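Local coordinates for protein nickel-dependent hydrogenase large subunit (Allochromatium vinosum, PDB 3MYR) that probably oxidises hydrogen as the nickel-iron catalytic subunit of a heterodimeric [NiFe] hydrogenase, passing the electrons on to an acceptor, at residues Ala29-Ser34 / Ala528-Asn533; Leu278-Cys283 / Ala304-Asp309. One frame throughout, in Å; residues are numbered along the deposited sequence.

Contact 1 of 2, residues Ala29-Ser34 / Ala528-Asn533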
ATOM      1  N   ALA B  29       9.790  12.769 -25.792  1.00 30.43           N
ATOM      2  CA  ALA B  29       9.821  11.908 -27.004  1.00 31.34           C
ATOM      3  C   ALA B  29       9.777  10.415 -26.647  1.00 31.97           C
ATOM      4  O   ALA B  29       8.998   9.673 -27.239  1.00 31.93           O
ATOM      5  CB  ALA B  29      11.047  12.220 -27.907  1.00 30.04           C
ATOM      6  N   GLN B  30      10.581   9.990 -25.673  1.00 30.52           N
ATOM      7  CA  GLN B  30      10.509   8.611 -25.138  1.00 30.13           C
ATOM      8  C   GLN B  30      10.608   8.682 -23.623  1.00 29.31           C
ATOM      9  O   GLN B  30      11.404   9.474 -23.079  1.00 29.24           O
ATOM     10  CB  GLN B  30      11.639   7.700 -25.646  1.00 31.68           C
ATOM     11  CG  GLN B  30      11.648   7.300 -27.153  1.00 40.61           C
ATOM     12  CD  GLN B  30      10.569   6.248 -27.542  1.00 55.10           C
ATOM     13  OE1 GLN B  30       9.489   6.621 -28.042  1.00 61.52           O
ATOM     14  NE2 GLN B  30      10.870   4.941 -27.356  1.00 56.14           N
ATOM     15  N   ALA B  31       9.832   7.849 -22.939  1.00 26.12           N
ATOM     16  CA  ALA B  31       9.934   7.743 -21.491  1.00 25.85           C
ATOM     17  C   ALA B  31      10.307   6.299 -21.076  1.00 26.25           C
ATOM     18  O   ALA B  31       9.929   5.310 -21.741  1.00 23.91           O
ATOM     19  CB  ALA B  31       8.611   8.174 -20.846  1.00 24.78           C
ATOM     20  N   TYR B  32      11.014   6.187 -19.952  1.00 26.31           N
ATOM     21  CA  TYR B  32      11.437   4.886 -19.409  1.00 26.26           C
ATOM     22  C   TYR B  32      11.090   4.861 -17.917  1.00 26.11           C
ATOM     23  O   TYR B  32      11.331   5.857 -17.201  1.00 23.88           O
ATOM     24  CB  TYR B  32      12.943   4.635 -19.609  1.00 25.28           C
ATOM     25  CG  TYR B  32      13.322   4.736 -21.045  1.00 28.86           C
ATOM     26  CD1 TYR B  32      13.427   3.579 -21.850  1.00 28.30           C
ATOM     27  CD2 TYR B  32      13.538   5.984 -21.634  1.00 28.96           C
ATOM     28  CE1 TYR B  32      13.731   3.676 -23.191  1.00 28.55           C
ATOM     29  CE2 TYR B  32      13.866   6.091 -23.002  1.00 26.10           C
ATOM     30  CZ  TYR B  32      13.937   4.927 -23.762  1.00 31.82           C
ATOM     31  OH  TYR B  32      14.284   5.003 -25.108  1.00 31.77           O
ATOM     32  N   SER B  33      10.422   3.765 -17.511  1.00 25.22           N
ATOM     33  CA  SER B  33       9.948   3.538 -16.142  1.00 23.14           C
ATOM     34  C   SER B  33      10.835   2.437 -15.511  1.00 23.88           C
ATOM     35  O   SER B  33      10.977   1.331 -16.067  1.00 20.91           O
ATOM     36  CB  SER B  33       8.501   3.038 -16.167  1.00 23.87           C
ATOM     37  OG  SER B  33       8.120   2.741 -14.824  1.00 23.45           O
ATOM     38  N   SER B  34      11.469   2.755 -14.389  1.00 24.07           N
ATOM     39  CA  SER B  34      12.401   1.862 -13.749  1.00 21.75           C
ATOM     40  C   SER B  34      12.146   1.718 -12.251  1.00 23.45           C
ATOM     41  O   SER B  34      12.219   2.698 -11.524  1.00 21.96           O
ATOM     42  CB  SER B  34      13.806   2.428 -13.916  1.00 24.56           C
ATOM     43  OG  SER B  34      14.702   1.594 -13.181  1.00 25.74           O
ATOM     44  N   ALA B 528       3.964   4.861 -22.051  1.00 24.13           N
ATOM     45  CA  ALA B 528       3.163   5.289 -23.197  1.00 25.40           C
ATOM     46  C   ALA B 528       2.368   6.532 -22.772  1.00 25.78           C
ATOM     47  O   ALA B 528       2.124   7.422 -23.603  1.00 27.35           O
ATOM     48  CB  ALA B 528       2.202   4.176 -23.668  1.00 23.94           C
ATOM     49  N   ALA B 529       2.017   6.634 -21.483  1.00 24.85           N
ATOM     50  CA  ALA B 529       1.247   7.792 -20.991  1.00 24.48           C
ATOM     51  C   ALA B 529       2.070   9.106 -21.105  1.00 24.96           C
ATOM     52  O   ALA B 529       1.536  10.131 -21.517  1.00 24.88           O
ATOM     53  CB  ALA B 529       0.813   7.559 -19.540  1.00 24.36           C
ATOM     54  N   LEU B 530       3.306   9.099 -20.614  1.00 22.93           N
ATOM     55  CA  LEU B 530       4.203  10.216 -20.747  1.00 24.01           C
ATOM     56  C   LEU B 530       4.511  10.534 -22.199  1.00 26.35           C
ATOM     57  O   LEU B 530       4.730  11.721 -22.528  1.00 26.76           O
ATOM     58  CB  LEU B 530       5.515   9.940 -20.012  1.00 21.95           C
ATOM     59  CG  LEU B 530       5.269   9.874 -18.451  1.00 26.64           C
ATOM     60  CD1 LEU B 530       6.596   9.660 -17.707  1.00 22.05           C
ATOM     61  CD2 LEU B 530       4.565  11.161 -17.935  1.00 21.58           C
ATOM     62  N   GLN B 531       4.562   9.494 -23.061  1.00 26.93           N
ATOM     63  CA  GLN B 531       4.803   9.728 -24.462  1.00 30.32           C
ATOM     64  C   GLN B 531       3.557  10.335 -25.126  1.00 31.69           C
ATOM     65  O   GLN B 531       3.652  10.795 -26.230  1.00 32.03           O
ATOM     66  CB  GLN B 531       5.272   8.460 -25.191  1.00 29.66           C
ATOM     67  CG  GLN B 531       6.664   8.095 -24.699  1.00 29.48           C
ATOM     68  CD  GLN B 531       7.134   6.691 -25.053  1.00 33.94           C
ATOM     69  OE1 GLN B 531       8.175   6.251 -24.561  1.00 31.32           O
ATOM     70  NE2 GLN B 531       6.392   5.995 -25.908  1.00 27.32           N
ATOM     71  N   ASP B 532       2.403  10.343 -24.447  1.00 31.53           N
ATOM     72  CA  ASP B 532       1.156  10.866 -25.057  1.00 31.26           C
ATOM     73  C   ASP B 532       0.914  12.377 -24.695  1.00 30.40           C
ATOM     74  O   ASP B 532       0.386  12.727 -23.614  1.00 29.07           O
ATOM     75  CB  ASP B 532      -0.033   9.953 -24.665  1.00 31.55           C
ATOM     76  CG  ASP B 532      -1.394  10.584 -24.958  1.00 31.63           C
ATOM     77  OD1 ASP B 532      -2.385  10.276 -24.243  1.00 27.19           O
ATOM     78  OD2 ASP B 532      -1.501  11.357 -25.938  1.00 34.05           O
ATOM     79  N   ASN B 533       1.370  13.265 -25.563  1.00 30.01           N
ATOM     80  CA  ASN B 533       0.992  14.686 -25.468  1.00 30.76           C
ATOM     81  C   ASN B 533       1.529  15.416 -24.217  1.00 27.71           C
ATOM     82  O   ASN B 533       0.828  16.201 -23.572  1.00 27.00           O
ATOM     83  CB  ASN B 533      -0.543  14.807 -25.609  1.00 31.88           C
ATOM     84  CG  ASN B 533      -1.018  16.256 -25.917  1.00 38.68           C
ATOM     85  OD1 ASN B 533      -2.216  16.604 -25.750  1.00 42.49           O
ATOM     86  ND2 ASN B 533      -0.091  17.100 -26.341  1.00 38.75           N
TER
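Q30 and Q531 mark the closest backbone approach, with their CA atoms 5.9 Å apart where a short helix, 525-531, lies against the outer strand of an antiparallel sheet. Along one edge the strand is bonded to strand 17-24, and A29 and Q30 both face Q22 there in a classic beta bulge; just past it, the N-H of A31 points out toward the helix. Q531 meets this N-H with its side chain. CG lies anti to the carbonyl carbon and the chain runs extended beyond it (chi2 165°), which carries the amide across to the strand and sets OE1 2.8 Å from A31 N. The bond is nearly straight (170° at the hydrogen) and falls in the carbonyl plane on a lone pair. OE1 also sits 3.4 Å from Q30 CA, while the start of the same side chain passes the bulge, CG lying 3.8 Å from A29 O. Above it the amide of Q30 folds back and stacks on that of Q531, the two planes 27° apart. Next to this polar grip, A31 turns its methyl toward the helix, where CB rests 3.7 Å from L530 CB and 4.0 Å from L530 CD1; L530 itself continues inward to I19 and the helix 543-551. R517 bonds A31 O and adds a weak bond to Q531 OE1. An alanine in place of Q531 would probably leave A31 N without its acceptor and the Q30 amide without its stacking partner. The helix thus supplies through a side chain what a further strand would supply through its backbone: Q531 accepts the edge N-H of A31, as E527 accepts that of S33, and one small apolar contact closes the join.

Contact 2 of 2, residues Leu278-Cys283 / Ala304-Asp309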
ATOM      1  N   LEU B 278      -2.142   3.731 -24.530  1.00 26.58           N
ATOM      2  CA  LEU B 278      -2.290   2.289 -24.858  1.00 26.24           C
ATOM      3  C   LEU B 278      -3.637   1.970 -25.486  1.00 26.78           C
ATOM      4  O   LEU B 278      -3.705   1.233 -26.506  1.00 26.96           O
ATOM      5  CB  LEU B 278      -2.106   1.397 -23.619  1.00 23.15           C
ATOM      6  CG  LEU B 278      -0.782   1.384 -22.854  1.00 25.69           C
ATOM      7  CD1 LEU B 278      -0.783   0.301 -21.674  1.00 22.41           C
ATOM      8  CD2 LEU B 278       0.329   1.078 -23.841  1.00 22.31           C
ATOM      9  N   GLY B 279      -4.715   2.460 -24.859  1.00 25.63           N
ATOM     10  CA  GLY B 279      -6.037   2.140 -25.348  1.00 26.32           C
ATOM     11  C   GLY B 279      -6.572   0.730 -24.969  1.00 26.54           C
ATOM     12  O   GLY B 279      -7.677   0.385 -25.386  1.00 26.16           O
ATOM     13  N   ASN B 280      -5.813  -0.066 -24.220  1.00 24.27           N
ATOM     14  CA  ASN B 280      -6.218  -1.448 -23.836  1.00 25.88           C
ATOM     15  C   ASN B 280      -6.314  -1.515 -22.313  1.00 26.91           C
ATOM     16  O   ASN B 280      -5.454  -0.961 -21.644  1.00 25.25           O
ATOM     17  CB  ASN B 280      -5.151  -2.439 -24.277  1.00 25.70           C
ATOM     18  CG  ASN B 280      -4.807  -2.284 -25.765  1.00 29.19           C
ATOM     19  OD1 ASN B 280      -5.695  -2.020 -26.597  1.00 28.12           O
ATOM     20  ND2 ASN B 280      -3.549  -2.463 -26.100  1.00 26.43           N
ATOM     21  N   PHE B 281      -7.338  -2.186 -21.777  1.00 26.32           N
ATOM     22  CA  PHE B 281      -7.602  -2.197 -20.330  1.00 27.55           C
ATOM     23  C   PHE B 281      -7.943  -3.606 -19.899  1.00 27.64           C
ATOM     24  O   PHE B 281      -8.605  -4.303 -20.617  1.00 30.11           O
ATOM     25  CB  PHE B 281      -8.739  -1.235 -19.981  1.00 23.48           C
ATOM     26  CG  PHE B 281      -8.422   0.145 -20.373  1.00 24.19           C
ATOM     27  CD1 PHE B 281      -8.627   0.559 -21.698  1.00 24.27           C
ATOM     28  CD2 PHE B 281      -7.818   1.031 -19.449  1.00 24.01           C
ATOM     29  CE1 PHE B 281      -8.249   1.889 -22.127  1.00 20.71           C
ATOM     30  CE2 PHE B 281      -7.456   2.335 -19.847  1.00 30.76           C
ATOM     31  CZ  PHE B 281      -7.607   2.730 -21.210  1.00 23.21           C
ATOM     32  N   LEU B 282      -7.496  -4.014 -18.721  1.00 28.06           N
ATOM     33  CA  LEU B 282      -7.730  -5.361 -18.293  1.00 25.83           C
ATOM     34  C   LEU B 282      -8.291  -5.375 -16.856  1.00 27.24           C
ATOM     35  O   LEU B 282      -7.736  -4.704 -15.955  1.00 23.05           O
ATOM     36  CB  LEU B 282      -6.395  -6.125 -18.389  1.00 25.87           C
ATOM     37  CG  LEU B 282      -6.273  -7.491 -17.723  1.00 25.60           C
ATOM     38  CD1 LEU B 282      -7.051  -8.505 -18.587  1.00 26.91           C
ATOM     39  CD2 LEU B 282      -4.811  -7.880 -17.607  1.00 20.96           C
ATOM     40  N   CYS B 283      -9.338  -6.203 -16.656  1.00 27.37           N
ATOM     41  CA  CYS B 283      -9.908  -6.490 -15.345  1.00 27.90           C
ATOM     42  C   CYS B 283     -10.055  -7.985 -15.137  1.00 28.11           C
ATOM     43  O   CYS B 283     -10.581  -8.663 -16.004  1.00 27.28           O
ATOM     44  CB  CYS B 283     -11.315  -5.901 -15.215  1.00 27.49           C
ATOM     45  SG  CYS B 283     -11.324  -4.114 -15.371  1.00 31.37           S
ATOM     46  N   ALA B 304     -11.616  -7.559 -20.931  1.00 28.12           N
ATOM     47  CA  ALA B 304     -10.564  -6.749 -21.500  1.00 29.62           C
ATOM     48  C   ALA B 304     -11.185  -5.897 -22.601  1.00 29.98           C
ATOM     49  O   ALA B 304     -11.989  -6.389 -23.417  1.00 29.74           O
ATOM     50  CB  ALA B 304      -9.503  -7.666 -22.116  1.00 28.65           C
ATOM     51  N   ILE B 305     -10.682  -4.677 -22.715  1.00 29.24           N
ATOM     52  CA  ILE B 305     -11.073  -3.752 -23.765  1.00 28.86           C
ATOM     53  C   ILE B 305      -9.834  -3.511 -24.564  1.00 31.53           C
ATOM     54  O   ILE B 305      -8.732  -3.340 -23.993  1.00 30.55           O
ATOM     55  CB  ILE B 305     -11.563  -2.434 -23.139  1.00 29.23           C
ATOM     56  CG1 ILE B 305     -12.923  -2.662 -22.512  1.00 28.52           C
ATOM     57  CG2 ILE B 305     -11.600  -1.246 -24.145  1.00 22.80           C
ATOM     58  CD1 ILE B 305     -13.253  -1.647 -21.382  1.00 30.76           C
ATOM     59  N   LEU B 306      -9.990  -3.537 -25.893  1.00 32.43           N
ATOM     60  CA  LEU B 306      -8.863  -3.282 -26.769  1.00 33.77           C
ATOM     61  C   LEU B 306      -9.170  -2.073 -27.616  1.00 35.36           C
ATOM     62  O   LEU B 306     -10.332  -1.886 -28.039  1.00 33.92           O
ATOM     63  CB  LEU B 306      -8.597  -4.467 -27.665  1.00 33.19           C
ATOM     64  CG  LEU B 306      -8.236  -5.761 -26.915  1.00 34.87           C
ATOM     65  CD1 LEU B 306      -8.027  -6.837 -27.989  1.00 37.34           C
ATOM     66  CD2 LEU B 306      -6.968  -5.529 -26.117  1.00 34.13           C
ATOM     67  N   ASP B 307      -8.153  -1.229 -27.818  1.00 34.13           N
ATOM     68  CA  ASP B 307      -8.255  -0.172 -28.838  1.00 35.97           C
ATOM     69  C   ASP B 307      -9.435   0.779 -28.540  1.00 34.64           C
ATOM     70  O   ASP B 307     -10.079   1.261 -29.467  1.00 32.06           O
ATOM     71  CB  ASP B 307      -8.403  -0.787 -30.277  1.00 38.79           C
ATOM     72  CG  ASP B 307      -7.237  -1.767 -30.627  1.00 48.30           C
ATOM     73  OD1 ASP B 307      -6.087  -1.493 -30.175  1.00 57.91           O
ATOM     74  OD2 ASP B 307      -7.447  -2.841 -31.289  1.00 51.23           O
ATOM     75  N   ARG B 308      -9.718   1.018 -27.249  1.00 34.00           N
ATOM     76  CA  ARG B 308     -10.769   1.988 -26.797  1.00 33.29           C
ATOM     77  C   ARG B 308     -12.160   1.646 -27.329  1.00 33.94           C
ATOM     78  O   ARG B 308     -13.053   2.496 -27.417  1.00 33.68           O
ATOM     79  CB  ARG B 308     -10.396   3.445 -27.116  1.00 32.04           C
ATOM     80  CG  ARG B 308      -9.105   3.857 -26.437  1.00 31.94           C
ATOM     81  CD  ARG B 308      -8.747   5.288 -26.733  1.00 35.95           C
ATOM     82  NE  ARG B 308      -7.505   5.777 -26.101  1.00 35.11           N
ATOM     83  CZ  ARG B 308      -7.074   7.054 -26.225  1.00 48.02           C
ATOM     84  NH1 ARG B 308      -7.774   7.951 -26.962  1.00 39.94           N
ATOM     85  NH2 ARG B 308      -5.981   7.490 -25.582  1.00 43.26           N
ATOM     86  N   ASP B 309     -12.375   0.381 -27.620  1.00 34.46           N
ATOM     87  CA  ASP B 309     -13.648  -0.014 -28.228  1.00 36.49           C
ATOM     88  C   ASP B 309     -14.554  -0.552 -27.118  1.00 34.67           C
ATOM     89  O   ASP B 309     -14.402  -1.660 -26.667  1.00 33.21           O
ATOM     90  CB  ASP B 309     -13.420  -1.061 -29.309  1.00 35.08           C
ATOM     91  CG  ASP B 309     -14.740  -1.572 -29.943  1.00 42.43           C
ATOM     92  OD1 ASP B 309     -14.612  -2.370 -30.899  1.00 47.59           O
ATOM     93  OD2 ASP B 309     -15.881  -1.213 -29.510  1.00 39.77           O
TER
HETATM   94  O   HOH W   1      -5.104   0.263 -28.688  1.00 33.55           O
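N280 and L306 cross at a slant, with the flat amide of N280 laid against one methyl of the leucine (N280 CG to L306 CD2, 3.9 Å). With CG anti to the carbonyl carbon (chi1 -53°), the N280 amide swings to the opposing chain and OD1 accepts the D307 N-H at 2.9 Å, the donor lying nearly along the C=O axis. Its other end, ND2, is bonded to S385 O, so both ends of the amide are held. F281 and I305 share one face of the ladder: the ring meets the isoleucine branch obliquely, CD1 to CG2 4.3 Å, and both lean on helix 390-399. L282 and A304 project from the other face, L282 CD1 4.4 Å from A304 CB, over W381. Between F281 and I305 the backbones exchange two hydrogen bonds, F281 N to I305 O at 2.9 Å and I305 N to F281 O at 3.0 Å. Beyond them R308 stretches its chain alongside G279, CG 3.7 Å from G279 CA, on its way to a salt bridge with E276. A CB on G279 would press on that chain and jam against the preceding carbonyl, so the site calls for glycine; G279 O takes the R308 N-H at 2.8 Å. The arrangement is the open end of an antiparallel beta hairpin, 281-288 with 300-305, where regular pairing gives way to a type I' turn over L306-D309 that the N280 side chain and G279 carbonyl fasten to the chain just before strand 281-288.

Contact 2 is the more deeply buried and joins the two strands of a single hairpin, only some twenty residues apart in sequence; contact 1 is partly buried and brings the N-terminal sheet against a helix from near the C-terminus, almost five hundred residues on. Backbone pairing and apolar faces carry contact 2, whereas contact 1 depends mainly on a single glutamine side chain. In both, a side-chain amide oxygen takes up a backbone N-H where regular strand pairing is absent. Their centres lie about 18 Å apart, yet the two meet directly: A528 CB packs on L278 CD2 at 3.6 Å. E276 bonds to both sets of segments, through D532 and R308.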